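Local structure of UDP-N-Acetylglucosamine 2-Epimerase (Thermus thermophilus, 1V4V) at residues G119-G124 and L149-T154; M205-N210 and V298-T303. The protein probably interconverts UDP-N-acetylglucosamine and UDP-N-acetylmannosamine, working as a two-domain, homodimeric epimerase of the GT-B clan. All coordinates share one frame; numbering follows the deposited sequence.

Contact 1 of 2, residues G119-G124 and L149-T154; sequences GHVEAG and LDFAPT
Phe151 lays its side chain along the neighbouring strand, beside Gly119, His120 and Val121. Its CG sits beside the backbone N, anti to the carbonyl carbon (chi1 -60°), which swings the ring back along the strand toward Gly119. Starting at CB, the first atom met is His120 O, 3.7 Å away. CG is still 4.1 Å from His120 O, and past it CD2 lies 3.5 Å from that oxygen, which comes in at the ring edge, and 4.2 Å from Val121 CG2. CE2 then reaches Gly119 CA at 4.2 Å; any side chain on that glycine would be pressed into the ring. Val357 and Val361 of helix 353-364 also pack against Phe151.

The side chains of His120 and Asp150 lie on the other surface of the sheet, where Asp150 OD2 stands 3.4 Å from His120 CB; the imidazole itself is held by Asp144 and Gly99. Between the strands, His120 N donates to Leu149 O and Phe151 N to His120 O; past the strand end, Ala123 N donates to Phe151 O (2.9 Å). Strands 118-121 and 149-152, joined through helix 136-146, form a parallel beta-alpha-beta unit of the Rossmann-like N-terminal domain of a GT-B fold.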
ATOM      1  N   GLY A 119       3.228   4.379  11.437  1.00 22.14           N
ATOM      2  CA  GLY A 119       4.015   5.520  10.995  1.00 22.21           C
ATOM      3  C   GLY A 119       5.134   4.972  10.129  1.00 20.12           C
ATOM      4  O   GLY A 119       5.705   3.930  10.449  1.00 22.52           O
ATOM      5  N   HIS A 120       5.447   5.656   9.033  1.00 21.64           N
ATOM      6  CA  HIS A 120       6.499   5.199   8.126  1.00 20.00           C
ATOM      7  C   HIS A 120       7.666   6.185   8.109  1.00 21.01           C
ATOM      8  O   HIS A 120       7.529   7.312   7.626  1.00 19.57           O
ATOM      9  CB  HIS A 120       5.924   5.049   6.714  1.00 21.70           C
ATOM     10  CG  HIS A 120       6.792   4.257   5.789  1.00 23.51           C
ATOM     11  ND1 HIS A 120       6.504   4.111   4.448  1.00 24.53           N
ATOM     12  CD2 HIS A 120       7.916   3.538   6.011  1.00 23.11           C
ATOM     13  CE1 HIS A 120       7.411   3.333   3.888  1.00 25.29           C
ATOM     14  NE2 HIS A 120       8.281   2.971   4.816  1.00 24.88           N
ATOM     15  N   VAL A 121       8.808   5.753   8.642  1.00 22.30           N
ATOM     16  CA  VAL A 121      10.009   6.588   8.705  1.00 23.76           C
ATOM     17  C   VAL A 121      10.765   6.590   7.371  1.00 23.93           C
ATOM     18  O   VAL A 121      10.891   5.556   6.710  1.00 23.52           O
ATOM     19  CB  VAL A 121      10.939   6.102   9.847  1.00 25.01           C
ATOM     20  CG1 VAL A 121      12.175   6.996   9.953  1.00 25.33           C
ATOM     21  CG2 VAL A 121      10.170   6.108  11.177  1.00 24.90           C
ATOM     22  N   GLU A 122      11.256   7.766   6.991  1.00 24.78           N
ATOM     23  CA  GLU A 122      11.990   7.979   5.743  1.00 27.90           C
ATOM     24  C   GLU A 122      11.134   7.597   4.540  1.00 26.83           C
ATOM     25  O   GLU A 122      11.607   6.948   3.611  1.00 28.79           O
ATOM     26  CB  GLU A 122      13.299   7.180   5.715  1.00 29.06           C
ATOM     27  CG  GLU A 122      14.326   7.787   4.746  1.00 38.38           C
ATOM     28  CD  GLU A 122      15.546   6.911   4.502  1.00 43.82           C
ATOM     29  OE1 GLU A 122      16.205   6.498   5.479  1.00 46.85           O
ATOM     30  OE2 GLU A 122      15.857   6.647   3.322  1.00 49.24           O
ATOM     31  N   ALA A 123       9.877   8.027   4.565  1.00 26.52           N
ATOM     32  CA  ALA A 123       8.911   7.733   3.508  1.00 27.62           C
ATOM     33  C   ALA A 123       8.837   8.765   2.384  1.00 27.80           C
ATOM     34  O   ALA A 123       9.153   9.941   2.574  1.00 27.89           O
ATOM     35  CB  ALA A 123       7.528   7.569   4.127  1.00 25.57           C
ATOM     36  N   GLY A 124       8.411   8.316   1.204  1.00 28.24           N
ATOM     37  CA  GLY A 124       8.259   9.233   0.086  1.00 28.11           C
ATOM     38  C   GLY A 124       9.165   9.069  -1.118  1.00 28.72           C
ATOM     39  O   GLY A 124       8.879   9.627  -2.180  1.00 29.02           O
ATOM     40  N   LEU A 149       0.890   8.409   9.688  1.00 25.66           N
ATOM     41  CA  LEU A 149       1.820   9.526   9.601  1.00 27.04           C
ATOM     42  C   LEU A 149       3.059   9.125   8.812  1.00 23.96           C
ATOM     43  O   LEU A 149       3.708   8.123   9.120  1.00 25.86           O
ATOM     44  CB  LEU A 149       2.222   9.986  11.009  1.00 28.98           C
ATOM     45  CG  LEU A 149       3.106  11.232  11.134  1.00 32.34           C
ATOM     46  CD1 LEU A 149       2.516  12.377  10.320  1.00 32.41           C
ATOM     47  CD2 LEU A 149       3.221  11.621  12.612  1.00 31.54           C
ATOM     48  N   ASP A 150       3.365   9.896   7.775  1.00 24.37           N
ATOM     49  CA  ASP A 150       4.543   9.650   6.948  1.00 23.70           C
ATOM     50  C   ASP A 150       5.601  10.668   7.328  1.00 25.01           C
ATOM     51  O   ASP A 150       5.324  11.869   7.368  1.00 25.42           O
ATOM     52  CB  ASP A 150       4.212   9.816   5.464  1.00 27.16           C
ATOM     53  CG  ASP A 150       3.605   8.571   4.860  1.00 29.90           C
ATOM     54  OD1 ASP A 150       2.666   8.707   4.055  1.00 35.63           O
ATOM     55  OD2 ASP A 150       4.076   7.460   5.181  1.00 33.26           O
ATOM     56  N   PHE A 151       6.806  10.184   7.612  1.00 24.08           N
ATOM     57  CA  PHE A 151       7.918  11.053   7.969  1.00 24.10           C
ATOM     58  C   PHE A 151       8.816  11.130   6.738  1.00 23.85           C
ATOM     59  O   PHE A 151       9.620  10.235   6.485  1.00 23.23           O
ATOM     60  CB  PHE A 151       8.664  10.458   9.162  1.00 23.06           C
ATOM     61  CG  PHE A 151       7.801  10.286  10.384  1.00 23.85           C
ATOM     62  CD1 PHE A 151       7.517  11.371  11.208  1.00 22.50           C
ATOM     63  CD2 PHE A 151       7.253   9.044  10.698  1.00 24.51           C
ATOM     64  CE1 PHE A 151       6.700  11.223  12.335  1.00 22.77           C
ATOM     65  CE2 PHE A 151       6.435   8.883  11.817  1.00 25.04           C
ATOM     66  CZ  PHE A 151       6.158   9.976  12.639  1.00 24.58           C
ATOM     67  N   ALA A 152       8.645  12.198   5.962  1.00 23.83           N
ATOM     68  CA  ALA A 152       9.408  12.398   4.735  1.00 24.37           C
ATOM     69  C   ALA A 152      10.762  13.042   4.996  1.00 24.86           C
ATOM     70  O   ALA A 152      10.859  14.034   5.710  1.00 25.49           O
ATOM     71  CB  ALA A 152       8.609  13.252   3.767  1.00 23.46           C
ATOM     72  N   PRO A 153      11.827  12.486   4.406  1.00 26.96           N
ATOM     73  CA  PRO A 153      13.165  13.049   4.611  1.00 27.73           C
ATOM     74  C   PRO A 153      13.381  14.386   3.902  1.00 29.39           C
ATOM     75  O   PRO A 153      14.155  15.218   4.364  1.00 31.56           O
ATOM     76  CB  PRO A 153      14.079  11.953   4.069  1.00 27.74           C
ATOM     77  CG  PRO A 153      13.256  11.375   2.942  1.00 27.81           C
ATOM     78  CD  PRO A 153      11.885  11.269   3.574  1.00 24.64           C
ATOM     79  N   THR A 154      12.671  14.596   2.799  1.00 29.56           N
ATOM     80  CA  THR A 154      12.818  15.818   2.009  1.00 31.19           C
ATOM     81  C   THR A 154      11.496  16.361   1.486  1.00 33.21           C
ATOM     82  O   THR A 154      10.475  15.672   1.502  1.00 31.41           O
ATOM     83  CB  THR A 154      13.683  15.562   0.763  1.00 32.18           C
ATOM     84  OG1 THR A 154      13.004  14.627  -0.089  1.00 31.40           O
ATOM     85  CG2 THR A 154      15.042  14.991   1.148  1.00 32.09           C
TER

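Contact 2 of 2, residues M205-N210 and V298-T303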
HETATM    1  N   MSE A 205      40.011   5.307   1.259  1.00 37.08           N
HETATM    2  CA  MSE A 205      40.019   5.123  -0.206  1.00 38.58           C
HETATM    3  C   MSE A 205      39.616   3.690  -0.511  1.00 41.68           C
HETATM    4  O   MSE A 205      40.311   2.749  -0.111  1.00 42.65           O
HETATM    5  CB  MSE A 205      41.443   5.387  -0.725  0.50 37.07           C
HETATM    6  CG  MSE A 205      41.883   6.873  -0.708  0.50 35.71           C
HETATM    7 SE   MSE A 205      43.383   7.210  -1.872  0.50 33.87          SE
HETATM    8  CE  MSE A 205      44.705   6.396  -0.789  0.50 31.43           C
ATOM      9  N   HIS A 206      38.497   3.508  -1.201  1.00 45.31           N
ATOM     10  CA  HIS A 206      38.039   2.160  -1.541  1.00 48.36           C
ATOM     11  C   HIS A 206      37.069   2.070  -2.718  1.00 48.40           C
ATOM     12  O   HIS A 206      36.507   1.002  -2.963  1.00 49.36           O
ATOM     13  CB  HIS A 206      37.386   1.479  -0.334  1.00 50.25           C
ATOM     14  CG  HIS A 206      36.093   2.110   0.086  1.00 53.05           C
ATOM     15  ND1 HIS A 206      34.874   1.486  -0.069  1.00 54.66           N
ATOM     16  CD2 HIS A 206      35.830   3.312   0.650  1.00 54.63           C
ATOM     17  CE1 HIS A 206      33.916   2.275   0.385  1.00 55.62           C
ATOM     18  NE2 HIS A 206      34.469   3.389   0.827  1.00 55.18           N
ATOM     19  N   ARG A 207      36.868   3.168  -3.439  1.00 48.00           N
ATOM     20  CA  ARG A 207      35.983   3.144  -4.594  1.00 47.13           C
ATOM     21  C   ARG A 207      36.649   2.222  -5.608  1.00 44.73           C
ATOM     22  O   ARG A 207      37.774   2.471  -6.039  1.00 41.20           O
ATOM     23  CB  ARG A 207      35.821   4.555  -5.166  1.00 49.53           C
ATOM     24  CG  ARG A 207      34.744   4.667  -6.234  1.00 54.39           C
ATOM     25  CD  ARG A 207      34.551   6.106  -6.687  1.00 57.55           C
ATOM     26  NE  ARG A 207      33.460   6.224  -7.653  1.00 60.99           N
ATOM     27  CZ  ARG A 207      32.188   5.941  -7.389  1.00 62.54           C
ATOM     28  NH1 ARG A 207      31.833   5.521  -6.182  1.00 63.45           N
ATOM     29  NH2 ARG A 207      31.267   6.078  -8.334  1.00 63.57           N
ATOM     30  N   ARG A 208      35.955   1.157  -5.991  1.00 45.08           N
ATOM     31  CA  ARG A 208      36.517   0.193  -6.926  1.00 46.35           C
ATOM     32  C   ARG A 208      37.110   0.788  -8.197  1.00 44.37           C
ATOM     33  O   ARG A 208      38.135   0.310  -8.675  1.00 42.63           O
ATOM     34  CB  ARG A 208      35.476  -0.861  -7.308  1.00 50.82           C
ATOM     35  CG  ARG A 208      36.119  -2.099  -7.902  1.00 56.12           C
ATOM     36  CD  ARG A 208      35.178  -2.886  -8.791  1.00 59.71           C
ATOM     37  NE  ARG A 208      35.858  -4.037  -9.381  1.00 63.80           N
ATOM     38  CZ  ARG A 208      36.990  -3.961 -10.077  1.00 65.86           C
ATOM     39  NH1 ARG A 208      37.577  -2.787 -10.274  1.00 67.47           N
ATOM     40  NH2 ARG A 208      37.541  -5.060 -10.573  1.00 67.12           N
ATOM     41  N   GLU A 209      36.478   1.822  -8.749  1.00 43.57           N
ATOM     42  CA  GLU A 209      36.991   2.433  -9.974  1.00 41.78           C
ATOM     43  C   GLU A 209      38.328   3.137  -9.763  1.00 39.71           C
ATOM     44  O   GLU A 209      39.108   3.291 -10.702  1.00 39.74           O
ATOM     45  CB  GLU A 209      35.976   3.421 -10.565  1.00 44.41           C
ATOM     46  CG  GLU A 209      35.722   4.667  -9.736  1.00 48.71           C
ATOM     47  CD  GLU A 209      34.944   5.718 -10.506  1.00 51.70           C
ATOM     48  OE1 GLU A 209      35.473   6.227 -11.516  1.00 52.81           O
ATOM     49  OE2 GLU A 209      33.803   6.033 -10.109  1.00 53.53           O
ATOM     50  N   ASN A 210      38.590   3.567  -8.534  1.00 36.43           N
ATOM     51  CA  ASN A 210      39.846   4.241  -8.214  1.00 34.89           C
ATOM     52  C   ASN A 210      40.957   3.224  -7.930  1.00 32.67           C
ATOM     53  O   ASN A 210      42.121   3.593  -7.793  1.00 27.90           O
ATOM     54  CB  ASN A 210      39.675   5.157  -6.994  1.00 35.05           C
ATOM     55  CG  ASN A 210      39.137   6.538  -7.357  1.00 37.47           C
ATOM     56  OD1 ASN A 210      38.864   6.828  -8.522  1.00 33.94           O
ATOM     57  ND2 ASN A 210      38.989   7.399  -6.350  1.00 34.58           N
ATOM     58  N   VAL A 298      36.888  15.231  -1.341  1.00 21.06           N
ATOM     59  CA  VAL A 298      36.578  14.047  -2.137  1.00 23.19           C
ATOM     60  C   VAL A 298      37.567  13.818  -3.266  1.00 23.93           C
ATOM     61  O   VAL A 298      37.785  14.691  -4.101  1.00 21.01           O
ATOM     62  CB  VAL A 298      35.150  14.149  -2.728  1.00 24.52           C
ATOM     63  CG1 VAL A 298      34.822  12.899  -3.556  1.00 22.30           C
ATOM     64  CG2 VAL A 298      34.138  14.321  -1.598  1.00 23.91           C
ATOM     65  N   LEU A 299      38.164  12.631  -3.283  1.00 23.77           N
ATOM     66  CA  LEU A 299      39.136  12.279  -4.303  1.00 27.78           C
ATOM     67  C   LEU A 299      38.450  11.728  -5.547  1.00 29.79           C
ATOM     68  O   LEU A 299      38.591  10.555  -5.893  1.00 31.44           O
ATOM     69  CB  LEU A 299      40.147  11.270  -3.738  1.00 29.95           C
ATOM     70  CG  LEU A 299      41.433  11.849  -3.129  1.00 31.24           C
ATOM     71  CD1 LEU A 299      41.168  13.170  -2.434  1.00 32.26           C
ATOM     72  CD2 LEU A 299      42.031  10.831  -2.174  1.00 33.86           C
ATOM     73  N   ARG A 300      37.691  12.603  -6.199  1.00 30.43           N
ATOM     74  CA  ARG A 300      36.969  12.279  -7.421  1.00 34.19           C
ATOM     75  C   ARG A 300      36.888  13.545  -8.262  1.00 34.89           C
ATOM     76  O   ARG A 300      37.071  14.650  -7.752  1.00 31.23           O
ATOM     77  CB  ARG A 300      35.552  11.784  -7.107  1.00 36.35           C
ATOM     78  CG  ARG A 300      35.494  10.488  -6.317  1.00 39.67           C
ATOM     79  CD  ARG A 300      34.119   9.847  -6.440  1.00 44.60           C
ATOM     80  NE  ARG A 300      33.888   9.360  -7.796  1.00 47.35           N
ATOM     81  CZ  ARG A 300      32.695   9.039  -8.290  1.00 49.56           C
ATOM     82  NH1 ARG A 300      31.607   9.154  -7.541  1.00 50.46           N
ATOM     83  NH2 ARG A 300      32.592   8.600  -9.537  1.00 50.10           N
ATOM     84  N   ASN A 301      36.614  13.386  -9.551  1.00 37.35           N
ATOM     85  CA  ASN A 301      36.513  14.534 -10.440  1.00 41.21           C
ATOM     86  C   ASN A 301      35.102  15.108 -10.426  1.00 43.05           C
ATOM     87  O   ASN A 301      34.896  16.270 -10.770  1.00 43.44           O
ATOM     88  CB  ASN A 301      36.914  14.134 -11.863  1.00 41.21           C
ATOM     89  CG  ASN A 301      38.368  13.717 -11.959  1.00 41.79           C
ATOM     90  OD1 ASN A 301      39.265  14.459 -11.557  1.00 43.44           O
ATOM     91  ND2 ASN A 301      38.611  12.529 -12.495  1.00 41.74           N
ATOM     92  N   VAL A 302      34.138  14.292 -10.015  1.00 46.53           N
ATOM     93  CA  VAL A 302      32.745  14.724  -9.950  1.00 50.03           C
ATOM     94  C   VAL A 302      32.051  14.073  -8.754  1.00 52.06           C
ATOM     95  O   VAL A 302      32.486  13.026  -8.273  1.00 51.00           O
ATOM     96  CB  VAL A 302      31.986  14.341 -11.244  1.00 51.36           C
ATOM     97  CG1 VAL A 302      31.893  12.829 -11.366  1.00 51.76           C
ATOM     98  CG2 VAL A 302      30.599  14.965 -11.245  1.00 52.88           C
ATOM     99  N   THR A 303      30.978  14.698  -8.273  1.00 55.09           N
ATOM    100  CA  THR A 303      30.229  14.171  -7.136  1.00 58.11           C
ATOM    101  C   THR A 303      29.055  13.305  -7.580  1.00 60.09           C
ATOM    102  O   THR A 303      28.484  13.516  -8.648  1.00 60.52           O
ATOM    103  CB  THR A 303      29.685  15.307  -6.236  1.00 58.58           C
ATOM    104  OG1 THR A 303      28.878  16.197  -7.018  1.00 59.29           O
ATOM    105  CG2 THR A 303      30.829  16.085  -5.606  1.00 59.20           C
TER
HETATM  106  O   HOH W   1      36.791   8.422  -9.144  1.00 68.28           O
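The guanidinium of Arg300 has Arg207 over one face and the backbone carbonyl of Val302 over the other. Arg207 NE stands above the centre of that plane, 3.0 Å from Arg300 CZ, while Val302 O lies toward the rim of the opposite side. The two guanidinium planes are 35° apart, and Arg300 NH1 in turn lies over the face of Arg207, toward its rim. This brings like charges together, Arg207 NH2 3.1 Å from Arg300 NH2, probably offset by the carboxylate they share. Glu209 OE2 forms a salt bridge with Arg300 NH2 at 2.9 Å and another with Arg207 NE, whose modelled length is too short to trust in detail. The carboxylate plane is turned 64° from the Arg300 guanidinium, and one oxygen serves both cations. Arg207 reaches this place through a chain extended from CG to NE, with CG anti to its own N (chi1 -171°). An alanine here would strip away one of the two cations gripped by Glu209 and is likely to leave the Arg300 guanidinium freer to turn.

All this happens where two loops leave the parallel sheet of the C-terminal Rossmann-like domain, one after strand 200-203 and the other after strand 296-298. In GT-B proteins such strand ends face the cleft between domains. Asp281, after the intervening strand 275-280, accepts bonds from the backbone N of His206 and Arg207 and from Asn210 ND2.

Asn210 ND2 also donates to Leu299 O at 3.2 Å, meeting it almost head-on, with the oxygen close to the amide plane. This acceptor carbonyl belongs to the middle residue of an inverse gamma turn. On the other branch of the amide, a water donates to Asn210 OD1 at 2.7 Å and weakly accepts from Arg300 NE, tying the amide to the salt-bridge network.

How the contacts relate
From the N terminus, the chain builds most of its first sheet before contact 1, which closes a loop of 24 residues that includes helix 136-146 and sets two neighbouring strands of that sheet side by side. It then crosses to the second domain, where contact 2 opens at 205-210 and closes after 87 residues, bringing together loops from strands 200-203 and 296-298. The two are in series, neither nested nor crossed, on opposite sides of the chain's centre. The centres of contact 1 and contact 2 lie about 31 Å apart; the nearest atoms of contact 1 and contact 2 are about 16 Å apart. Past contact 2, helix 353-364 returns to pack on strand 149-152, linking back to contact 1.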